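Local coordinates for protein mandelate racemase/muconate lactonizing enzyme (Roseovarius nubinhibens, PDB 2QDD) that is of undetermined function but binds magnesium and, as a member of the enolase superfamily, probably catalyses a reaction on a carboxylate substrate, at residues 210-221 with 235-245; 143-153 with 178-188. All blocks are in the same frame, centred on the assembly; numbering follows the deposited sequence. Where two conformers were deposited one is given.

Contact 1: 210-221 with 235-245; sequences LNSVRARDWIEQ and RVANPIMLDEC
I219 and E220 pair in parallel with I240 and M241, the two strands being neighbours in the barrel and joined through helix 226-233 as a beta-alpha-beta unit. I219 N donates to P239 O, M241 N to I219 O, and Q221 N to M241 O at 2.7 Å. Just before the strands, N238 ND2 grips D217 O at 2.8 Å, nearly straight (169°) and in its carbonyl plane, and also hydrogen-bonds to A215 O, which R216 NH2 approaches from the opposite face. On one side of the strand pair the W218 ring is sandwiched: P239 CB lies over one face, while M241, which turns sharply at chi2 (91°), lays CE on the other, 3.5 Å from the centroid of the six-membered ring. Q221 shows how one side chain can tie the end of a strand to the residues that follow its neighbour. Its CB and CG run beside E244 OE1, the CG 3.3 Å from that oxygen; CD faces C245 SG; and the amide then divides its work. OE1 accepts from D243 N (2.8 Å) in its carbonyl plane, whereas NE2 donates to C245 SG in the amide plane and hydrogen-bonds to C223 O. An alanine here would remove that amide and is likely to leave D243 N without its acceptor and the 243-245 turn freer to shift. E220 OE2 stands 3.3 Å from D243 OD2, the carboxylate planes 55° apart. Salt bridges from K265 to E220 and from K267 and R270 to D243 probably offset the like charges, while E244 OE2 hydrogen-bonds to Y59 OH. E220, D243 and E244, with D196, are magnesium ligands, though no metal is bound to this chain; gathering them so closely probably costs electrostatic energy that the bound cation would repay.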
loop_
_atom_site.group_PDB
_atom_site.type_symbol
_atom_site.label_atom_id
_atom_site.label_comp_id
_atom_site.label_asym_id
_atom_site.label_seq_id
_atom_site.Cartn_x
_atom_site.Cartn_y
_atom_site.Cartn_z
ATOM N N LEU A 210 -6.262 -9.224 25.003
ATOM C CA LEU A 210 -4.850 -9.460 24.679
ATOM C C LEU A 210 -3.949 -8.277 24.994
ATOM O O LEU A 210 -2.770 -8.461 25.260
ATOM C CB LEU A 210 -4.661 -9.923 23.232
ATOM C CG LEU A 210 -5.261 -11.282 22.858
ATOM C CD1 LEU A 210 -5.021 -11.605 21.393
ATOM C CD2 LEU A 210 -4.699 -12.377 23.744
ATOM N N ASN A 211 -4.507 -7.069 24.996
ATOM C CA ASN A 211 -3.772 -5.900 25.468
ATOM C C ASN A 211 -3.914 -5.617 26.965
ATOM O O ASN A 211 -3.386 -4.623 27.461
ATOM C CB ASN A 211 -4.105 -4.658 24.626
ATOM C CG ASN A 211 -3.599 -4.773 23.191
ATOM O OD1 ASN A 211 -2.654 -5.505 22.913
ATOM N ND2 ASN A 211 -4.224 -4.041 22.278
ATOM N N SER A 212 -4.614 -6.498 27.680
ATOM C CA SER A 212 -4.728 -6.412 29.141
ATOM C C SER A 212 -3.806 -7.392 29.864
ATOM O O SER A 212 -3.728 -7.401 31.095
ATOM C CB SER A 212 -6.169 -6.659 29.572
ATOM O OG SER A 212 -7.041 -5.737 28.951
ATOM N N VAL A 213 -3.099 -8.200 29.082
ATOM C CA VAL A 213 -2.537 -9.466 29.535
ATOM C C VAL A 213 -1.014 -9.448 29.310
ATOM O O VAL A 213 -0.542 -8.931 28.294
ATOM C CB VAL A 213 -3.277 -10.648 28.820
ATOM C CG1 VAL A 213 -2.358 -11.587 28.081
ATOM C CG2 VAL A 213 -4.195 -11.374 29.770
ATOM N N ARG A 214 -0.254 -9.969 30.276
ATOM C CA ARG A 214 1.207 -10.012 30.169
ATOM C C ARG A 214 1.701 -11.222 29.377
ATOM O O ARG A 214 2.825 -11.225 28.867
ATOM C CB ARG A 214 1.852 -10.004 31.554
ATOM C CG ARG A 214 2.054 -8.621 32.151
ATOM C CD ARG A 214 2.666 -8.721 33.551
ATOM N NE ARG A 214 1.646 -8.930 34.584
ATOM C CZ ARG A 214 1.355 -10.104 35.148
ATOM N NH1 ARG A 214 2.003 -11.207 34.792
ATOM N NH2 ARG A 214 0.409 -10.174 36.075
ATOM N N ALA A 215 0.850 -12.240 29.284
ATOM C CA ALA A 215 1.168 -13.498 28.618
ATOM C C ALA A 215 1.366 -13.357 27.112
ATOM O O ALA A 215 0.558 -12.730 26.419
ATOM C CB ALA A 215 0.089 -14.512 28.897
ATOM N N ARG A 216 2.444 -13.961 26.619
ATOM C CA ARG A 216 2.801 -13.903 25.206
ATOM C C ARG A 216 2.757 -15.287 24.580
ATOM O O ARG A 216 3.495 -15.571 23.645
ATOM C CB ARG A 216 4.195 -13.289 25.023
ATOM C CG ARG A 216 4.341 -11.879 25.575
ATOM C CD ARG A 216 3.404 -10.919 24.875
ATOM N NE ARG A 216 3.506 -9.569 25.414
ATOM C CZ ARG A 216 2.529 -8.944 26.064
ATOM N NH1 ARG A 216 2.714 -7.713 26.514
ATOM N NH2 ARG A 216 1.371 -9.548 26.271
ATOM N N ASP A 217 1.881 -16.141 25.099
ATOM C CA ASP A 217 1.646 -17.464 24.520
ATOM C C ASP A 217 0.855 -17.365 23.221
ATOM O O ASP A 217 0.169 -16.366 22.988
ATOM C CB ASP A 217 0.909 -18.351 25.521
ATOM C CG ASP A 217 1.553 -18.337 26.886
ATOM O OD1 ASP A 217 1.130 -17.521 27.727
ATOM O OD2 ASP A 217 2.498 -19.125 27.111
ATOM N N TRP A 218 0.975 -18.404 22.388
ATOM C CA TRP A 218 0.136 -18.614 21.202
ATOM C C TRP A 218 -1.341 -18.330 21.432
ATOM O O TRP A 218 -1.916 -18.759 22.434
ATOM C CB TRP A 218 0.253 -20.059 20.729
ATOM C CG TRP A 218 1.446 -20.373 19.879
ATOM C CD1 TRP A 218 2.519 -21.141 20.230
ATOM C CD2 TRP A 218 1.665 -19.975 18.520
ATOM N NE1 TRP A 218 3.403 -21.228 19.186
ATOM C CE2 TRP A 218 2.903 -20.528 18.121
ATOM C CE3 TRP A 218 0.943 -19.199 17.604
ATOM C CZ2 TRP A 218 3.429 -20.336 16.845
ATOM C CZ3 TRP A 218 1.473 -19.000 16.335
ATOM C CH2 TRP A 218 2.707 -19.562 15.970
ATOM N N ILE A 219 -1.946 -17.606 20.495
ATOM C CA ILE A 219 -3.395 -17.450 20.444
ATOM C C ILE A 219 -3.900 -18.079 19.159
ATOM O O ILE A 219 -3.507 -17.672 18.061
ATOM C CB ILE A 219 -3.830 -15.957 20.494
ATOM C CG1 ILE A 219 -3.220 -15.236 21.703
ATOM C CG2 ILE A 219 -5.359 -15.832 20.479
ATOM C CD1 ILE A 219 -3.520 -15.867 23.069
ATOM N N GLU A 220 -4.761 -19.080 19.303
ATOM C CA GLU A 220 -5.282 -19.801 18.152
ATOM C C GLU A 220 -6.617 -19.213 17.727
ATOM O O GLU A 220 -7.557 -19.140 18.531
ATOM C CB GLU A 220 -5.403 -21.296 18.451
ATOM C CG GLU A 220 -5.680 -22.160 17.226
ATOM C CD GLU A 220 -6.079 -23.587 17.584
ATOM O OE1 GLU A 220 -5.528 -24.140 18.566
ATOM O OE2 GLU A 220 -6.942 -24.159 16.877
ATOM N N GLN A 221 -6.659 -18.779 16.464
ATOM C CA GLN A 221 -7.865 -18.336 15.754
ATOM C C GLN A 221 -8.883 -17.565 16.612
ATOM O O GLN A 221 -9.942 -18.100 16.964
ATOM C CB GLN A 221 -8.499 -19.505 14.981
ATOM C CG GLN A 221 -9.646 -19.118 14.044
ATOM C CD GLN A 221 -9.216 -18.802 12.639
ATOM O OE1 GLN A 221 -8.437 -19.531 12.036
ATOM N NE2 GLN A 221 -9.755 -17.720 12.088
ATOM N N ARG A 235 -2.605 -5.222 16.211
ATOM C CA ARG A 235 -2.953 -4.406 17.366
ATOM C C ARG A 235 -2.532 -5.036 18.701
ATOM O O ARG A 235 -2.647 -4.398 19.748
ATOM C CB ARG A 235 -4.458 -4.119 17.369
ATOM C CG ARG A 235 -4.962 -3.330 16.155
ATOM C CD ARG A 235 -6.150 -2.446 16.523
ATOM N NE ARG A 235 -5.749 -1.311 17.352
ATOM C CZ ARG A 235 -6.545 -0.659 18.196
ATOM N NH1 ARG A 235 -7.813 -1.017 18.357
ATOM N NH2 ARG A 235 -6.064 0.357 18.890
ATOM N N VAL A 236 -2.071 -6.289 18.661
ATOM C CA VAL A 236 -1.683 -7.036 19.873
ATOM C C VAL A 236 -0.257 -7.600 19.743
ATOM O O VAL A 236 0.348 -7.521 18.672
ATOM C CB VAL A 236 -2.705 -8.180 20.223
ATOM C CG1 VAL A 236 -4.139 -7.647 20.269
ATOM C CG2 VAL A 236 -2.612 -9.336 19.243
ATOM N N ALA A 237 0.263 -8.175 20.827
ATOM C CA ALA A 237 1.676 -8.568 20.913
ATOM C C ALA A 237 1.948 -10.086 20.893
ATOM O O ALA A 237 3.111 -10.504 20.914
ATOM C CB ALA A 237 2.319 -7.923 22.131
ATOM N N ASN A 238 0.884 -10.893 20.846
ATOM C CA ASN A 238 0.973 -12.364 20.874
ATOM C C ASN A 238 1.186 -12.957 19.486
ATOM O O ASN A 238 0.699 -12.390 18.504
ATOM C CB ASN A 238 -0.333 -12.958 21.412
ATOM C CG ASN A 238 -0.544 -12.676 22.876
ATOM O OD1 ASN A 238 -0.859 -11.553 23.258
ATOM N ND2 ASN A 238 -0.388 -13.702 23.708
ATOM N N PRO A 239 1.881 -14.116 19.401
ATOM C CA PRO A 239 1.847 -14.950 18.193
ATOM C C PRO A 239 0.438 -15.458 17.866
ATOM O O PRO A 239 -0.277 -15.910 18.760
ATOM C CB PRO A 239 2.757 -16.142 18.555
ATOM C CG PRO A 239 3.610 -15.668 19.660
ATOM C CD PRO A 239 2.749 -14.707 20.437
ATOM N N ILE A 240 0.053 -15.375 16.594
ATOM C CA ILE A 240 -1.283 -15.786 16.167
ATOM C C ILE A 240 -1.216 -17.037 15.296
ATOM O O ILE A 240 -0.469 -17.092 14.316
ATOM C CB ILE A 240 -2.085 -14.615 15.505
ATOM C CG1 ILE A 240 -2.803 -13.801 16.582
ATOM C CG2 ILE A 240 -3.139 -15.118 14.512
ATOM C CD1 ILE A 240 -2.178 -12.468 16.854
ATOM N N MET A 241 -1.988 -18.047 15.695
ATOM C CA MET A 241 -2.118 -19.309 14.974
ATOM C C MET A 241 -3.476 -19.323 14.273
ATOM O O MET A 241 -4.512 -19.151 14.918
ATOM C CB MET A 241 -2.014 -20.469 15.973
ATOM C CG MET A 241 -2.384 -21.858 15.454
ATOM S SD MET A 241 -1.035 -22.826 14.774
ATOM C CE MET A 241 0.342 -22.483 15.881
ATOM N N LEU A 242 -3.471 -19.509 12.956
ATOM C CA LEU A 242 -4.722 -19.639 12.208
ATOM C C LEU A 242 -5.066 -21.093 11.932
ATOM O O LEU A 242 -4.182 -21.946 11.938
ATOM C CB LEU A 242 -4.659 -18.857 10.900
ATOM C CG LEU A 242 -4.512 -17.340 11.013
ATOM C CD1 LEU A 242 -4.474 -16.753 9.628
ATOM C CD2 LEU A 242 -5.628 -16.711 11.832
ATOM N N ASP A 243 -6.351 -21.364 11.697
ATOM C CA ASP A 243 -6.869 -22.732 11.580
ATOM C C ASP A 243 -8.109 -22.767 10.682
ATOM O O ASP A 243 -8.001 -23.024 9.486
ATOM C CB ASP A 243 -7.151 -23.320 12.978
ATOM C CG ASP A 243 -7.589 -24.798 12.944
ATOM O OD1 ASP A 243 -7.452 -25.472 11.899
ATOM O OD2 ASP A 243 -8.071 -25.289 13.987
ATOM N N GLU A 244 -9.276 -22.486 11.255
ATOM C CA GLU A 244 -10.557 -22.809 10.615
ATOM C C GLU A 244 -10.913 -21.947 9.401
ATOM O O GLU A 244 -11.727 -22.361 8.578
ATOM C CB GLU A 244 -11.693 -22.774 11.639
ATOM C CG GLU A 244 -11.622 -23.893 12.683
ATOM C CD GLU A 244 -10.888 -23.480 13.953
ATOM O OE1 GLU A 244 -10.248 -22.408 13.956
ATOM O OE2 GLU A 244 -10.949 -24.226 14.953
ATOM N N CYS A 245 -10.308 -20.763 9.289
ATOM C CA CYS A 245 -10.573 -19.865 8.161
ATOM C C CYS A 245 -9.822 -20.247 6.884
ATOM O O CYS A 245 -10.031 -19.639 5.835
ATOM C CB CYS A 245 -10.313 -18.396 8.531
ATOM S SG CYS A 245 -8.625 -18.006 9.081
HETATM O O HOH W 1 -0.833 -7.512 23.410
#

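Contact 2: 143-153 with 178-188; sequences TGTPDQMLGLI and ARIEAISAGLP
Helices 146-159 and 173-185 are adjacent outer helices of the barrel in the enolase C-terminal domain, and their segments run at 33° to each other with axes 9.2 Å apart. The seam between them is mostly apolar. I183 reaches into it with both branches: CD1 lies 3.7 Å from M149 SD, and CG2 meets I153 CD1 at 3.8 Å. Nearer the start of the first helix, P146 CB touches A182 CB. T145 is the N-cap there, its OG1 accepting from Q148 N at 3.0 Å, and R179 binds the residues just before it. The R179 chain, stretched out almost straight, runs past M149 SD and delivers NE to G144 O in a weak, bent bond (3.1 Å, 133°); T143 CG2 covers one face of the guanidinium, 3.5 Å from NH1, and D176 takes NH1 in a salt bridge. On their inner side the helices rest on the sheet, with M149 and I153 against I141 and I183 against V193 and F195. Past the end of helix 173-185, a CB on G186 would run into L150 CD2, and L150 CD1 comes 3.4 Å from G186 O, while I153 CG2 packs loosely against L187 CD2 and P188 CD.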
loop_
_atom_site.group_PDB
_atom_site.type_symbol
_atom_site.label_atom_id
_atom_site.label_comp_id
_atom_site.label_asym_id
_atom_site.label_seq_id
_atom_site.Cartn_x
_atom_site.Cartn_y
_atom_site.Cartn_z
ATOM N N THR A 143 -12.780 -25.509 29.503
ATOM C CA THR A 143 -13.046 -24.212 30.131
ATOM C C THR A 143 -13.564 -24.370 31.565
ATOM O O THR A 143 -14.319 -25.299 31.866
ATOM C CB THR A 143 -14.064 -23.382 29.302
ATOM O OG1 THR A 143 -13.938 -23.701 27.909
ATOM C CG2 THR A 143 -13.827 -21.894 29.487
ATOM N N GLY A 144 -13.133 -23.469 32.444
ATOM C CA GLY A 144 -13.623 -23.416 33.818
ATOM C C GLY A 144 -13.056 -22.228 34.563
ATOM O O GLY A 144 -12.804 -21.177 33.970
ATOM N N THR A 145 -12.855 -22.394 35.869
ATOM C CA THR A 145 -12.100 -21.423 36.663
ATOM C C THR A 145 -10.600 -21.550 36.368
ATOM O O THR A 145 -10.148 -22.613 35.930
ATOM C CB THR A 145 -12.378 -21.554 38.196
ATOM O OG1 THR A 145 -11.934 -22.828 38.675
ATOM C CG2 THR A 145 -13.864 -21.369 38.506
ATOM N N PRO A 146 -9.833 -20.454 36.570
ATOM C CA PRO A 146 -8.395 -20.465 36.844
ATOM C C PRO A 146 -7.861 -21.702 37.580
ATOM O O PRO A 146 -6.894 -22.306 37.121
ATOM C CB PRO A 146 -8.197 -19.205 37.694
ATOM C CG PRO A 146 -9.356 -18.297 37.336
ATOM C CD PRO A 146 -10.331 -19.068 36.483
ATOM N N ASP A 147 -8.492 -22.075 38.694
ATOM C CA ASP A 147 -8.020 -23.182 39.530
ATOM C C ASP A 147 -8.407 -24.563 38.993
ATOM O O ASP A 147 -7.685 -25.537 39.218
ATOM C CB ASP A 147 -8.506 -23.021 40.972
ATOM C CG ASP A 147 -8.193 -21.651 41.546
ATOM O OD1 ASP A 147 -7.029 -21.417 41.941
ATOM O OD2 ASP A 147 -9.113 -20.809 41.598
ATOM N N GLN A 148 -9.542 -24.642 38.298
ATOM C CA GLN A 148 -9.985 -25.878 37.646
ATOM C C GLN A 148 -9.097 -26.261 36.465
ATOM O O GLN A 148 -8.700 -27.419 36.335
ATOM C CB GLN A 148 -11.431 -25.750 37.165
ATOM C CG GLN A 148 -12.478 -26.161 38.186
ATOM C CD GLN A 148 -13.864 -25.658 37.821
ATOM O OE1 GLN A 148 -14.418 -26.020 36.782
ATOM N NE2 GLN A 148 -14.429 -24.817 38.677
ATOM N N MET A 149 -8.798 -25.282 35.611
ATOM C CA MET A 149 -7.986 -25.498 34.413
ATOM C C MET A 149 -6.535 -25.824 34.782
ATOM O O MET A 149 -5.904 -26.672 34.150
ATOM C CB MET A 149 -8.055 -24.278 33.482
ATOM C CG MET A 149 -9.444 -23.999 32.904
ATOM S SD MET A 149 -9.557 -22.497 31.890
ATOM C CE MET A 149 -9.308 -23.187 30.260
ATOM N N LEU A 150 -6.031 -25.161 35.820
ATOM C CA LEU A 150 -4.682 -25.399 36.334
ATOM C C LEU A 150 -4.556 -26.732 37.081
ATOM O O LEU A 150 -3.475 -27.320 37.132
ATOM C CB LEU A 150 -4.246 -24.234 37.231
ATOM C CG LEU A 150 -2.790 -23.750 37.222
ATOM C CD1 LEU A 150 -2.302 -23.390 35.822
ATOM C CD2 LEU A 150 -2.617 -22.564 38.168
ATOM N N GLY A 151 -5.666 -27.198 37.655
ATOM C CA GLY A 151 -5.777 -28.568 38.160
ATOM C C GLY A 151 -5.825 -29.616 37.061
ATOM O O GLY A 151 -5.201 -30.673 37.180
ATOM N N LEU A 152 -6.568 -29.320 35.992
ATOM C CA LEU A 152 -6.593 -30.154 34.787
ATOM C C LEU A 152 -5.240 -30.242 34.071
ATOM O O LEU A 152 -4.936 -31.258 33.446
ATOM C CB LEU A 152 -7.667 -29.663 33.808
ATOM C CG LEU A 152 -9.144 -29.968 34.092
ATOM C CD1 LEU A 152 -10.036 -29.091 33.224
ATOM C CD2 LEU A 152 -9.478 -31.442 33.878
ATOM N N ILE A 153 -4.448 -29.174 34.168
ATOM C CA ILE A 153 -3.106 -29.104 33.575
ATOM C C ILE A 153 -2.115 -29.994 34.336
ATOM O O ILE A 153 -1.333 -30.731 33.722
ATOM C CB ILE A 153 -2.612 -27.618 33.470
ATOM C CG1 ILE A 153 -3.164 -26.965 32.198
ATOM C CG2 ILE A 153 -1.082 -27.500 33.511
ATOM C CD1 ILE A 153 -3.134 -25.449 32.220
ATOM N N ALA A 178 -8.413 -13.312 33.510
ATOM C CA ALA A 178 -8.067 -14.083 34.714
ATOM C C ALA A 178 -7.672 -15.534 34.428
ATOM O O ALA A 178 -6.831 -16.093 35.131
ATOM C CB ALA A 178 -9.203 -14.031 35.727
ATOM N N ARG A 179 -8.282 -16.130 33.403
ATOM C CA ARG A 179 -7.887 -17.448 32.904
ATOM C C ARG A 179 -6.480 -17.445 32.313
ATOM O O ARG A 179 -5.642 -18.266 32.690
ATOM C CB ARG A 179 -8.869 -17.942 31.843
ATOM C CG ARG A 179 -10.084 -18.653 32.395
ATOM C CD ARG A 179 -11.123 -18.834 31.309
ATOM N NE ARG A 179 -12.470 -18.928 31.863
ATOM C CZ ARG A 179 -13.587 -18.726 31.172
ATOM N NH1 ARG A 179 -13.540 -18.417 29.881
ATOM N NH2 ARG A 179 -14.761 -18.837 31.776
ATOM N N ILE A 180 -6.237 -16.522 31.387
ATOM C CA ILE A 180 -4.959 -16.429 30.690
ATOM C C ILE A 180 -3.811 -16.194 31.675
ATOM O O ILE A 180 -2.799 -16.894 31.623
ATOM C CB ILE A 180 -4.992 -15.350 29.566
ATOM C CG1 ILE A 180 -5.797 -15.850 28.360
ATOM C CG2 ILE A 180 -3.594 -14.997 29.103
ATOM C CD1 ILE A 180 -6.322 -14.740 27.475
ATOM N N GLU A 181 -3.991 -15.245 32.593
ATOM C CA GLU A 181 -2.919 -14.854 33.511
ATOM C C GLU A 181 -2.587 -15.904 34.572
ATOM O O GLU A 181 -1.444 -15.989 35.016
ATOM C CB GLU A 181 -3.196 -13.493 34.161
ATOM C CG GLU A 181 -3.217 -12.313 33.191
ATOM C CD GLU A 181 -1.837 -11.754 32.843
ATOM O OE1 GLU A 181 -1.629 -10.536 33.042
ATOM O OE2 GLU A 181 -0.968 -12.511 32.354
ATOM N N ALA A 182 -3.579 -16.704 34.964
ATOM C CA ALA A 182 -3.349 -17.810 35.895
ATOM C C ALA A 182 -2.624 -18.977 35.226
ATOM O O ALA A 182 -1.642 -19.490 35.764
ATOM C CB ALA A 182 -4.662 -18.278 36.520
ATOM N N ILE A 183 -3.115 -19.374 34.053
ATOM C CA ILE A 183 -2.603 -20.534 33.314
ATOM C C ILE A 183 -1.162 -20.323 32.831
ATOM O O ILE A 183 -0.327 -21.235 32.912
ATOM C CB ILE A 183 -3.548 -20.899 32.129
ATOM C CG1 ILE A 183 -4.827 -21.566 32.646
ATOM C CG2 ILE A 183 -2.867 -21.811 31.129
ATOM C CD1 ILE A 183 -5.913 -21.693 31.600
ATOM N N SER A 184 -0.876 -19.115 32.356
ATOM C CA SER A 184 0.453 -18.769 31.861
ATOM C C SER A 184 1.495 -18.685 32.979
ATOM O O SER A 184 2.649 -19.069 32.782
ATOM C CB SER A 184 0.405 -17.456 31.081
ATOM O OG SER A 184 1.566 -17.283 30.289
ATOM N N ALA A 185 1.081 -18.192 34.146
ATOM C CA ALA A 185 1.983 -18.055 35.288
ATOM C C ALA A 185 2.125 -19.339 36.112
ATOM O O ALA A 185 3.090 -19.492 36.866
ATOM C CB ALA A 185 1.555 -16.897 36.172
ATOM N N GLY A 186 1.173 -20.258 35.962
ATOM C CA GLY A 186 1.168 -21.497 36.737
ATOM C C GLY A 186 1.448 -22.758 35.938
ATOM O O GLY A 186 1.064 -23.856 36.350
ATOM N N LEU A 187 2.114 -22.609 34.795
ATOM C CA LEU A 187 2.646 -23.756 34.062
ATOM C C LEU A 187 3.834 -24.380 34.795
ATOM O O LEU A 187 4.672 -23.658 35.349
ATOM C CB LEU A 187 3.068 -23.359 32.643
ATOM C CG LEU A 187 2.075 -23.493 31.487
ATOM C CD1 LEU A 187 2.787 -23.188 30.184
ATOM C CD2 LEU A 187 1.432 -24.871 31.428
ATOM N N PRO A 188 3.904 -25.726 34.806
ATOM C CA PRO A 188 5.153 -26.432 35.103
ATOM C C PRO A 188 6.260 -26.125 34.089
ATOM O O PRO A 188 5.970 -25.711 32.962
ATOM C CB PRO A 188 4.752 -27.913 35.043
ATOM C CG PRO A 188 3.450 -27.954 34.323
ATOM C CD PRO A 188 2.781 -26.652 34.570
#

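Overall arrangement
Both contacts belong to the same barrel domain, yet they illustrate how chemistry follows position. Contact 1 is the more buried: it joins neighbouring barrel strands through backbone and side-chain amide hydrogen bonds and carries acids of the magnesium site at one end. Contact 2 lies in the outer layer, partly exposed, and joins two helices mainly by apolar contact, with a single weak hydrogen bond between its segments. They meet where residues 214-217 lie against helix 173-185: D217 OD1 and S184 OG (2.6 Å), and R214 N and E181 OE1, are probably hydrogen-bonded. Contact 1 also joins subunits, N211 ND2 hydrogen-bonding to A237 O of a neighbouring subunit, whereas no other chain of the assembly touches contact 2.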